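Local coordinates for protein pumilio homolog 23 (PDB 5WZJ) that recognises a specific sequence of 18S ribosomal RNA through its pumilio repeats, and probably regulates translation and mRNA stability by binding 3' untranslated regions, at residues 235-240 and 287-292; 28-33 and 69-74. All blocks are in the same frame, centred on the assembly; numbering follows the deposited sequence.

Contact 1: 235-240 and 287-292. With nucleotides of chain B.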
ATOM      1  N   THR A 235      -5.143  10.275   6.880  1.00 11.84           N
ATOM      2  CA  THR A 235      -5.512  10.743   5.547  1.00 14.41           C
ATOM      3  C   THR A 235      -5.043  12.180   5.329  1.00 19.23           C
ATOM      4  O   THR A 235      -4.412  12.498   4.312  1.00 13.51           O
ATOM      5  CB  THR A 235      -7.025  10.605   5.354  1.00 14.78           C
ATOM      6  OG1 THR A 235      -7.360   9.216   5.380  1.00 13.92           O
ATOM      7  CG2 THR A 235      -7.483  11.205   4.033  1.00 12.81           C
ATOM      8  N   ALA A 236      -5.284  13.054   6.306  1.00 14.77           N
ATOM      9  CA  ALA A 236      -4.849  14.442   6.153  1.00 13.08           C
ATOM     10  C   ALA A 236      -3.339  14.533   5.939  1.00 17.06           C
ATOM     11  O   ALA A 236      -2.871  15.275   5.066  1.00 15.17           O
ATOM     12  CB  ALA A 236      -5.270  15.268   7.370  1.00  8.82           C
ATOM     13  N   LEU A 237      -2.554  13.772   6.708  1.00 14.06           N
ATOM     14  CA  LEU A 237      -1.105  13.886   6.560  1.00 15.37           C
ATOM     15  C   LEU A 237      -0.652  13.412   5.179  1.00 21.89           C
ATOM     16  O   LEU A 237       0.204  14.048   4.549  1.00 19.66           O
ATOM     17  CB  LEU A 237      -0.398  13.100   7.659  1.00 11.17           C
ATOM     18  CG  LEU A 237      -0.462  13.685   9.068  1.00 19.49           C
ATOM     19  CD1 LEU A 237      -0.128  12.607  10.099  1.00 12.67           C
ATOM     20  CD2 LEU A 237       0.509  14.862   9.202  1.00 17.11           C
ATOM     21  N   ARG A 238      -1.222  12.303   4.691  1.00 13.82           N
ATOM     22  CA  ARG A 238      -0.881  11.810   3.355  1.00 14.11           C
ATOM     23  C   ARG A 238      -1.185  12.846   2.283  1.00 19.90           C
ATOM     24  O   ARG A 238      -0.412  13.005   1.329  1.00 19.49           O
ATOM     25  CB  ARG A 238      -1.638  10.516   3.044  1.00 20.87           C
ATOM     26  CG  ARG A 238      -1.191   9.305   3.845  1.00 23.79           C
ATOM     27  CD  ARG A 238      -1.880   8.040   3.353  1.00 37.55           C
ATOM     28  NE  ARG A 238      -2.352   7.193   4.449  1.00 52.00           N
ATOM     29  CZ  ARG A 238      -1.674   6.166   4.955  1.00 57.50           C
ATOM     30  NH1 ARG A 238      -0.468   5.849   4.465  1.00 54.26           N
ATOM     31  NH2 ARG A 238      -2.201   5.460   5.959  1.00 59.09           N
ATOM     32  N   LEU A 239      -2.309  13.556   2.418  1.00 13.05           N
ATOM     33  CA  LEU A 239      -2.657  14.592   1.450  1.00 15.91           C
ATOM     34  C   LEU A 239      -1.682  15.772   1.491  1.00 19.93           C
ATOM     35  O   LEU A 239      -1.602  16.529   0.522  1.00 20.12           O
ATOM     36  CB  LEU A 239      -4.091  15.083   1.703  1.00 12.37           C
ATOM     37  CG  LEU A 239      -5.193  14.015   1.545  1.00 18.72           C
ATOM     38  CD1 LEU A 239      -6.534  14.522   2.053  1.00 15.78           C
ATOM     39  CD2 LEU A 239      -5.327  13.558   0.098  1.00 18.17           C
ATOM     40  N   MET A 240      -0.945  15.950   2.588  1.00 16.90           N
ATOM     41  CA  MET A 240      -0.019  17.066   2.744  1.00 17.04           C
ATOM     42  C   MET A 240       1.415  16.699   2.383  1.00 18.68           C
ATOM     43  O   MET A 240       2.335  17.481   2.667  1.00 16.73           O
ATOM     44  CB  MET A 240      -0.078  17.598   4.180  1.00 23.12           C
ATOM     45  CG  MET A 240      -1.362  18.354   4.509  1.00 18.28           C
ATOM     46  SD  MET A 240      -1.471  19.897   3.563  1.00 18.64           S
ATOM     47  CE  MET A 240      -2.993  20.605   4.238  1.00 16.96           C
ATOM     48  N   SER A 287       0.111   4.076  16.707  1.00 16.62           N
ATOM     49  CA  SER A 287       1.202   3.530  15.900  1.00 18.34           C
ATOM     50  C   SER A 287       0.924   3.728  14.418  1.00 13.34           C
ATOM     51  O   SER A 287       1.810   4.161  13.668  1.00 18.14           O
ATOM     52  CB  SER A 287       1.433   2.050  16.226  1.00 17.01           C
ATOM     53  OG  SER A 287       0.286   1.270  15.936  1.00 17.91           O
ATOM     54  N   HIS A 288      -0.314   3.471  13.980  1.00 13.25           N
ATOM     55  CA  HIS A 288      -0.659   3.749  12.583  1.00 11.46           C
ATOM     56  C   HIS A 288      -0.465   5.223  12.240  1.00 18.27           C
ATOM     57  O   HIS A 288      -0.005   5.560  11.138  1.00 15.32           O
ATOM     58  CB  HIS A 288      -2.105   3.339  12.296  1.00 14.71           C
ATOM     59  CG  HIS A 288      -2.283   1.887  11.998  1.00 19.20           C
ATOM     60  ND1 HIS A 288      -2.749   0.983  12.930  1.00 21.29           N
ATOM     61  CD2 HIS A 288      -2.079   1.184  10.860  1.00 12.71           C
ATOM     62  CE1 HIS A 288      -2.834  -0.213  12.374  1.00 12.84           C
ATOM     63  NE2 HIS A 288      -2.428  -0.119  11.121  1.00 15.89           N
ATOM     64  N   LEU A 289      -0.839   6.121  13.156  1.00 13.68           N
ATOM     65  CA  LEU A 289      -0.656   7.553  12.903  1.00 12.39           C
ATOM     66  C   LEU A 289       0.825   7.909  12.773  1.00 15.32           C
ATOM     67  O   LEU A 289       1.217   8.673  11.883  1.00 16.73           O
ATOM     68  CB  LEU A 289      -1.297   8.378  14.025  1.00 10.26           C
ATOM     69  CG  LEU A 289      -1.249   9.914  13.900  1.00 14.40           C
ATOM     70  CD1 LEU A 289      -1.731  10.374  12.524  1.00 10.10           C
ATOM     71  CD2 LEU A 289      -2.119  10.550  14.975  1.00 13.13           C
ATOM     72  N   VAL A 290       1.663   7.396  13.679  1.00 14.12           N
ATOM     73  CA  VAL A 290       3.074   7.776  13.642  1.00 14.45           C
ATOM     74  C   VAL A 290       3.773   7.197  12.401  1.00 16.78           C
ATOM     75  O   VAL A 290       4.707   7.812  11.871  1.00 14.02           O
ATOM     76  CB  VAL A 290       3.778   7.360  14.947  1.00 16.23           C
ATOM     77  CG1 VAL A 290       5.262   7.749  14.906  1.00 13.04           C
ATOM     78  CG2 VAL A 290       3.095   8.023  16.154  1.00 17.50           C
ATOM     79  N   GLU A 291       3.337   6.027  11.917  1.00 15.26           N
ATOM     80  CA  GLU A 291       3.829   5.530  10.630  1.00 22.98           C
ATOM     81  C   GLU A 291       3.690   6.595   9.556  1.00 20.21           C
ATOM     82  O   GLU A 291       4.620   6.845   8.784  1.00 15.99           O
ATOM     83  CB  GLU A 291       3.064   4.281  10.186  1.00 16.29           C
ATOM     84  CG  GLU A 291       3.341   2.999  10.952  1.00 18.75           C
ATOM     85  CD  GLU A 291       2.555   1.854  10.341  1.00 19.79           C
ATOM     86  OE1 GLU A 291       1.631   1.326  10.995  1.00 18.77           O
ATOM     87  OE2 GLU A 291       2.828   1.536   9.165  1.00 22.13           O
ATOM     88  N   VAL A 292       2.527   7.239   9.499  1.00 13.30           N
ATOM     89  CA  VAL A 292       2.287   8.220   8.448  1.00 11.17           C
ATOM     90  C   VAL A 292       3.095   9.487   8.702  1.00 14.70           C
ATOM     91  O   VAL A 292       3.667  10.068   7.773  1.00 19.12           O
ATOM     92  CB  VAL A 292       0.781   8.510   8.318  1.00 11.97           C
ATOM     93  CG1 VAL A 292       0.555   9.601   7.276  1.00 13.48           C
ATOM     94  CG2 VAL A 292       0.042   7.233   7.899  1.00 15.42           C
TER
ATOM     95  P     G B   7      -1.743  -9.943  12.746  1.00 31.54           P
ATOM     96  OP1   G B   7      -2.342 -10.957  13.643  1.00 30.37           O
ATOM     97  OP2   G B   7      -2.148  -9.745  11.335  1.00 28.87           O
ATOM     98  O5'   G B   7      -1.982  -8.504  13.390  1.00 26.09           O
ATOM     99  C5'   G B   7      -1.801  -8.291  14.777  1.00 27.71           C
ATOM    100  C4'   G B   7      -1.992  -6.838  15.136  1.00 28.28           C
ATOM    101  O4'   G B   7      -0.828  -6.060  14.751  1.00 27.27           O
ATOM    102  C3'   G B   7      -3.138  -6.129  14.439  1.00 29.80           C
ATOM    103  O3'   G B   7      -4.398  -6.459  14.991  1.00 30.95           O
ATOM    104  C2'   G B   7      -2.747  -4.663  14.598  1.00 25.62           C
ATOM    105  O2'   G B   7      -3.042  -4.213  15.909  1.00 29.34           O
ATOM    106  C1'   G B   7      -1.221  -4.739  14.442  1.00 25.89           C
ATOM    107  N9    G B   7      -0.823  -4.429  13.061  1.00 24.50           N
ATOM    108  C8    G B   7      -0.925  -5.244  11.958  1.00 20.54           C
ATOM    109  N7    G B   7      -0.529  -4.655  10.868  1.00 21.72           N
ATOM    110  C5    G B   7      -0.158  -3.378  11.266  1.00 22.32           C
ATOM    111  C6    G B   7       0.351  -2.285  10.517  1.00 22.21           C
ATOM    112  O6    G B   7       0.578  -2.241   9.308  1.00 19.09           O
ATOM    113  N1    G B   7       0.610  -1.170  11.307  1.00 21.36           N
ATOM    114  C2    G B   7       0.381  -1.120  12.659  1.00 23.11           C
ATOM    115  N2    G B   7       0.675   0.041  13.262  1.00 22.61           N
ATOM    116  N3    G B   7      -0.098  -2.132  13.370  1.00 25.17           N
ATOM    117  C4    G B   7      -0.343  -3.220  12.617  1.00 26.67           C
ATOM    118  P     A B   8      -5.698  -6.525  14.046  1.00 28.48           P
ATOM    119  OP1   A B   8      -6.847  -6.895  14.908  1.00 29.81           O
ATOM    120  OP2   A B   8      -5.411  -7.300  12.824  1.00 30.04           O
ATOM    121  O5'   A B   8      -5.841  -5.018  13.578  1.00 28.47           O
ATOM    122  C5'   A B   8      -6.761  -4.658  12.575  1.00 37.36           C
ATOM    123  C4'   A B   8      -7.658  -3.580  13.102  1.00 38.77           C
ATOM    124  O4'   A B   8      -6.893  -2.358  13.285  1.00 25.30           O
ATOM    125  C3'   A B   8      -8.823  -3.195  12.205  1.00 37.83           C
ATOM    126  O3'   A B   8      -9.942  -4.045  12.447  1.00 46.17           O
ATOM    127  C2'   A B   8      -9.088  -1.762  12.612  1.00 35.60           C
ATOM    128  O2'   A B   8      -9.820  -1.789  13.832  1.00 24.90           O
ATOM    129  C1'   A B   8      -7.666  -1.252  12.910  1.00 26.85           C
ATOM    130  N9    A B   8      -6.979  -0.600  11.769  1.00 22.12           N
ATOM    131  C8    A B   8      -6.624  -1.094  10.528  1.00 20.42           C
ATOM    132  N7    A B   8      -5.980  -0.223   9.773  1.00 22.40           N
ATOM    133  C5    A B   8      -5.872   0.907  10.566  1.00 19.43           C
ATOM    134  C6    A B   8      -5.287   2.178  10.375  1.00 18.03           C
ATOM    135  N6    A B   8      -4.668   2.595   9.266  1.00 15.32           N
ATOM    136  N1    A B   8      -5.372   3.058  11.402  1.00 17.09           N
ATOM    137  C2    A B   8      -5.985   2.705  12.540  1.00 18.60           C
ATOM    138  N3    A B   8      -6.570   1.549  12.832  1.00 14.55           N
ATOM    139  C4    A B   8      -6.466   0.680  11.799  1.00 17.82           C
TER
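At chi1 176° Val-292 turns CG1 away from its own backbone N and keeps CG2 beside it, an orientation that presents one methyl to Leu-237 and the other to Arg-238. CG1 lies 3.6 Å from Leu-237 CB and also meets the aliphatic CG of Arg-238. CG2 sits over one face of the Arg-238 guanidinium, off its centre, at 3.5 Å from NH2; the arginine chain, bent at chi3, crosses the valine at about a right angle. Beside this pair, Leu-237 CD1 and Leu-289 CD1 touch at 3.7 Å, their side chains roughly perpendicular. No hydrogen bond joins the two segments, whose axes run nearly parallel (5°) and 9.9 Å apart, as expected for equivalent helices of consecutive pumilio repeats.

Segment 287-292, on helix 284-296, carries the contacts to the RNA. Glu-291 OE1 accepts two bonds from the Watson-Crick edge of G7 of chain B, from N1 at 2.7 Å and from N2 at 2.8 Å, both moderately bent. Ser-287 OG accepts another from G7 N2 at 3.0 Å (152°). His-288 inserts its ring between successive bases, with G7 over one face and A8 of chain B over the opposite face, while its ND1 bonds to the backbone O of Asn-284, which, with the two bases, restrains the ring's rotation. An alanine at His-288 would remove the ring from between G7 and A8 and is likely to open a gap there, leaving both bases freer to shift.

Edge-reading Ser-287 and Glu-291 with an intervening base-contacting residue form the PUF arrangement for guanine. Arg-181, salt-bridged to Glu-291 OE2, is well placed to orient the carboxylate and would favour its ionised form, suiting OE1 to accept both N-H groups; an adenine offers no such donor pair on this edge.

Contact 2: 28-33 and 69-74. With nucleotides of chain B.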
ATOM      1  N   ASN A  28     -38.054   2.901  -8.684  1.00 36.77           N
ATOM      2  CA  ASN A  28     -38.527   1.931  -9.674  1.00 33.96           C
ATOM      3  C   ASN A  28     -38.467   2.508 -11.082  1.00 37.25           C
ATOM      4  O   ASN A  28     -38.149   1.795 -12.041  1.00 39.36           O
ATOM      5  CB  ASN A  28     -39.953   1.466  -9.365  1.00 28.16           C
ATOM      6  CG  ASN A  28     -40.470   0.458 -10.413  1.00 44.90           C
ATOM      7  OD1 ASN A  28     -40.255  -0.757 -10.286  1.00 51.36           O
ATOM      8  ND2 ASN A  28     -41.121   0.966 -11.467  1.00 38.63           N
ATOM      9  N   LEU A  29     -38.772   3.799 -11.227  1.00 39.64           N
ATOM     10  CA  LEU A  29     -38.677   4.431 -12.535  1.00 39.30           C
ATOM     11  C   LEU A  29     -37.268   4.325 -13.107  1.00 47.72           C
ATOM     12  O   LEU A  29     -37.106   4.180 -14.323  1.00 50.82           O
ATOM     13  CB  LEU A  29     -39.119   5.893 -12.444  1.00 32.28           C
ATOM     14  CG  LEU A  29     -39.199   6.706 -13.737  1.00 31.76           C
ATOM     15  CD1 LEU A  29     -40.086   6.034 -14.768  1.00 36.30           C
ATOM     16  CD2 LEU A  29     -39.710   8.097 -13.435  1.00 32.92           C
ATOM     17  N   PHE A  30     -36.238   4.374 -12.257  1.00 44.65           N
ATOM     18  CA  PHE A  30     -34.875   4.231 -12.761  1.00 41.63           C
ATOM     19  C   PHE A  30     -34.495   2.772 -12.996  1.00 43.17           C
ATOM     20  O   PHE A  30     -33.717   2.486 -13.913  1.00 46.46           O
ATOM     21  CB  PHE A  30     -33.876   4.887 -11.806  1.00 42.76           C
ATOM     22  CG  PHE A  30     -34.005   6.380 -11.729  1.00 40.72           C
ATOM     23  CD1 PHE A  30     -34.726   7.080 -12.683  1.00 42.75           C
ATOM     24  CD2 PHE A  30     -33.399   7.087 -10.704  1.00 40.72           C
ATOM     25  CE1 PHE A  30     -34.846   8.460 -12.612  1.00 41.35           C
ATOM     26  CE2 PHE A  30     -33.515   8.463 -10.624  1.00 33.97           C
ATOM     27  CZ  PHE A  30     -34.236   9.151 -11.579  1.00 36.23           C
ATOM     28  N   ASP A  31     -35.021   1.842 -12.190  1.00 50.40           N
ATOM     29  CA  ASP A  31     -34.770   0.423 -12.437  1.00 62.17           C
ATOM     30  C   ASP A  31     -35.269   0.005 -13.820  1.00 68.10           C
ATOM     31  O   ASP A  31     -34.635  -0.815 -14.495  1.00 66.10           O
ATOM     32  CB  ASP A  31     -35.415  -0.426 -11.344  1.00 66.50           C
ATOM     33  CG  ASP A  31     -34.790  -0.192  -9.986  1.00 70.48           C
ATOM     34  OD1 ASP A  31     -33.660   0.342  -9.933  1.00 67.96           O
ATOM     35  OD2 ASP A  31     -35.429  -0.544  -8.972  1.00 76.59           O
ATOM     36  N   SER A  32     -36.401   0.550 -14.255  1.00 73.17           N
ATOM     37  CA  SER A  32     -36.758   0.485 -15.665  1.00 76.09           C
ATOM     38  C   SER A  32     -35.907   1.484 -16.439  1.00 81.94           C
ATOM     39  O   SER A  32     -35.618   2.582 -15.959  1.00 85.36           O
ATOM     40  CB  SER A  32     -38.242   0.795 -15.862  1.00 73.80           C
ATOM     41  OG  SER A  32     -39.026   0.232 -14.822  1.00 72.92           O
ATOM     42  N   ASN A  33     -35.490   1.102 -17.643  1.00 84.13           N
ATOM     43  CA  ASN A  33     -34.690   1.988 -18.477  1.00 84.51           C
ATOM     44  C   ASN A  33     -35.532   2.685 -19.538  1.00 83.00           C
ATOM     45  O   ASN A  33     -35.043   2.978 -20.635  1.00 85.57           O
ATOM     46  CB  ASN A  33     -33.535   1.222 -19.117  1.00 85.44           C
ATOM     47  CG  ASN A  33     -32.620   0.589 -18.080  1.00 83.88           C
ATOM     48  OD1 ASN A  33     -31.861   1.281 -17.397  1.00 80.96           O
ATOM     49  ND2 ASN A  33     -32.697  -0.732 -17.951  1.00 83.71           N
ATOM     50  N   GLN A  69     -29.043   8.470  -2.376  1.00 17.68           N
ATOM     51  CA  GLN A  69     -27.728   8.269  -2.986  1.00 21.23           C
ATOM     52  C   GLN A  69     -27.825   8.264  -4.505  1.00 28.26           C
ATOM     53  O   GLN A  69     -27.007   8.888  -5.196  1.00 23.63           O
ATOM     54  CB  GLN A  69     -27.109   6.950  -2.525  1.00 14.30           C
ATOM     55  CG  GLN A  69     -26.597   6.938  -1.101  1.00 13.41           C
ATOM     56  CD  GLN A  69     -25.885   5.648  -0.791  1.00 17.79           C
ATOM     57  OE1 GLN A  69     -26.476   4.720  -0.242  1.00 18.30           O
ATOM     58  NE2 GLN A  69     -24.604   5.575  -1.147  1.00 17.33           N
ATOM     59  N   THR A  70     -28.795   7.520  -5.037  1.00 26.41           N
ATOM     60  CA  THR A  70     -29.006   7.472  -6.477  1.00 25.82           C
ATOM     61  C   THR A  70     -29.297   8.860  -7.031  1.00 19.84           C
ATOM     62  O   THR A  70     -28.733   9.251  -8.058  1.00 26.91           O
ATOM     63  CB  THR A  70     -30.159   6.513  -6.799  1.00 23.98           C
ATOM     64  OG1 THR A  70     -29.861   5.219  -6.258  1.00 20.61           O
ATOM     65  CG2 THR A  70     -30.362   6.401  -8.314  1.00 25.97           C
ATOM     66  N   LEU A  71     -30.160   9.627  -6.354  1.00 17.94           N
ATOM     67  CA  LEU A  71     -30.478  10.978  -6.821  1.00 23.07           C
ATOM     68  C   LEU A  71     -29.241  11.879  -6.837  1.00 30.26           C
ATOM     69  O   LEU A  71     -29.029  12.652  -7.780  1.00 26.17           O
ATOM     70  CB  LEU A  71     -31.561  11.585  -5.936  1.00 20.82           C
ATOM     71  CG  LEU A  71     -32.855  10.768  -5.842  1.00 22.59           C
ATOM     72  CD1 LEU A  71     -33.823  11.458  -4.924  1.00 17.77           C
ATOM     73  CD2 LEU A  71     -33.469  10.575  -7.224  1.00 21.40           C
ATOM     74  N   LEU A  72     -28.415  11.801  -5.796  1.00 24.69           N
ATOM     75  CA  LEU A  72     -27.273  12.705  -5.707  1.00 21.86           C
ATOM     76  C   LEU A  72     -26.226  12.388  -6.763  1.00 25.60           C
ATOM     77  O   LEU A  72     -25.582  13.302  -7.289  1.00 30.29           O
ATOM     78  CB  LEU A  72     -26.659  12.638  -4.307  1.00 20.86           C
ATOM     79  CG  LEU A  72     -27.511  13.276  -3.210  1.00 22.51           C
ATOM     80  CD1 LEU A  72     -26.994  12.913  -1.821  1.00 21.56           C
ATOM     81  CD2 LEU A  72     -27.531  14.786  -3.384  1.00 24.49           C
ATOM     82  N   GLU A  73     -26.050  11.111  -7.097  1.00 25.20           N
ATOM     83  CA  GLU A  73     -25.082  10.732  -8.117  1.00 28.15           C
ATOM     84  C   GLU A  73     -25.638  10.855  -9.532  1.00 32.82           C
ATOM     85  O   GLU A  73     -24.870  10.751 -10.493  1.00 24.21           O
ATOM     86  CB  GLU A  73     -24.575   9.303  -7.859  1.00 27.84           C
ATOM     87  CG  GLU A  73     -23.649   9.160  -6.591  1.00 35.81           C
ATOM     88  CD  GLU A  73     -23.584   7.721  -6.019  1.00 46.34           C
ATOM     89  OE1 GLU A  73     -22.905   7.501  -4.976  1.00 23.90           O
ATOM     90  OE2 GLU A  73     -24.226   6.808  -6.605  1.00 59.47           O
ATOM     91  N   GLY A  74     -26.939  11.094  -9.691  1.00 28.96           N
ATOM     92  CA  GLY A  74     -27.524  11.188 -11.016  1.00 22.95           C
ATOM     93  C   GLY A  74     -27.885  12.603 -11.427  1.00 28.19           C
ATOM     94  O   GLY A  74     -28.189  12.859 -12.596  1.00 29.13           O
TER
ATOM     95  P     G B  11     -22.887  -0.945  10.342  1.00 24.51           P
ATOM     96  OP1   G B  11     -22.618  -0.319  11.660  1.00 27.78           O
ATOM     97  OP2   G B  11     -22.844  -2.419  10.189  1.00 19.16           O
ATOM     98  O5'   G B  11     -24.308  -0.389   9.924  1.00 29.25           O
ATOM     99  C5'   G B  11     -25.103  -1.003   8.919  1.00 25.79           C
ATOM    100  C4'   G B  11     -26.169  -0.036   8.463  1.00 21.06           C
ATOM    101  O4'   G B  11     -25.606   0.807   7.420  1.00 18.06           O
ATOM    102  C3'   G B  11     -27.435  -0.657   7.875  1.00 24.54           C
ATOM    103  O3'   G B  11     -28.552   0.203   8.138  1.00 20.94           O
ATOM    104  C2'   G B  11     -27.147  -0.622   6.387  1.00 21.87           C
ATOM    105  O2'   G B  11     -28.302  -0.664   5.578  1.00 22.19           O
ATOM    106  C1'   G B  11     -26.405   0.715   6.263  1.00 19.00           C
ATOM    107  N9    G B  11     -25.561   0.788   5.068  1.00 21.00           N
ATOM    108  C8    G B  11     -24.465   0.001   4.761  1.00 17.02           C
ATOM    109  N7    G B  11     -23.965   0.263   3.574  1.00 18.28           N
ATOM    110  C5    G B  11     -24.783   1.272   3.067  1.00 17.11           C
ATOM    111  C6    G B  11     -24.741   1.959   1.828  1.00 16.38           C
ATOM    112  O6    G B  11     -23.944   1.803   0.899  1.00 20.11           O
ATOM    113  N1    G B  11     -25.774   2.896   1.717  1.00 16.05           N
ATOM    114  C2    G B  11     -26.717   3.154   2.691  1.00 16.09           C
ATOM    115  N2    G B  11     -27.632   4.105   2.416  1.00 15.07           N
ATOM    116  N3    G B  11     -26.765   2.524   3.855  1.00 14.86           N
ATOM    117  C4    G B  11     -25.782   1.600   3.973  1.00 20.17           C
TER
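Apolar contacts alone join the two segments, and Phe-30 makes all of them. Thr-70 brings its methyl to the edge of the phenyl ring, near the ring plane, with CG2 3.9 Å from CD2; OG1 sits beside the backbone N (chi1 -57°), bonded to His-66 O, which leaves CG2 on the far side from that N. Leu-71 approaches obliquely, its CD2 displaced to the other side of the ring plane from the Thr-70 methyl, 4.0 Å from Phe-30 CE2, the side chains crossing at about a right angle. Only 95 Å² is buried, consistent with a light contact.

The hydrogen bonds to the RNA come from Gln-69. Its OE1 accepts from both N1 (2.8 Å, 155°) and N2 (3.0 Å) of G11 of chain B; both donors require the oxygen on this side, and NE2, bonded to Ser-106 OG, is consistent with that flip.

Helix 37-49 lies against both segments: Phe-30 packs on Ile-43 and Cys-44 and makes a cation-pi contact with Arg-40, while Leu-71 touches Ala-47. Helix 17-31 covers one flank of helix 64-74 in Pumilio 1, where Leu-71 also touches Phe-23 and Ile-26, and helix 100-112 the flank that carries Gln-69.

Overall arrangement
Contact 2 comes first along the chain and closes before contact 1 opens. Their centres are 37 Å apart and their nearest atoms about 18 Å, without touching, and they share no helix. Contact 2 sets helix 17-31 against helix 64-74 of Pumilio 1, near the N-terminal end of the superhelix; contact 1 joins helix 227-239 of Pumilio 4 to helix 284-296 of Pumilio 5, nearer the centre of the chain. One RNA strand passes both: G11 of chain B lies at Pumilio 1, G7 and A8 of chain B at Pumilio 5. The strand therefore runs antiparallel to the order of the repeats, as in other PUF proteins, with separate repeat helices reading separate bases.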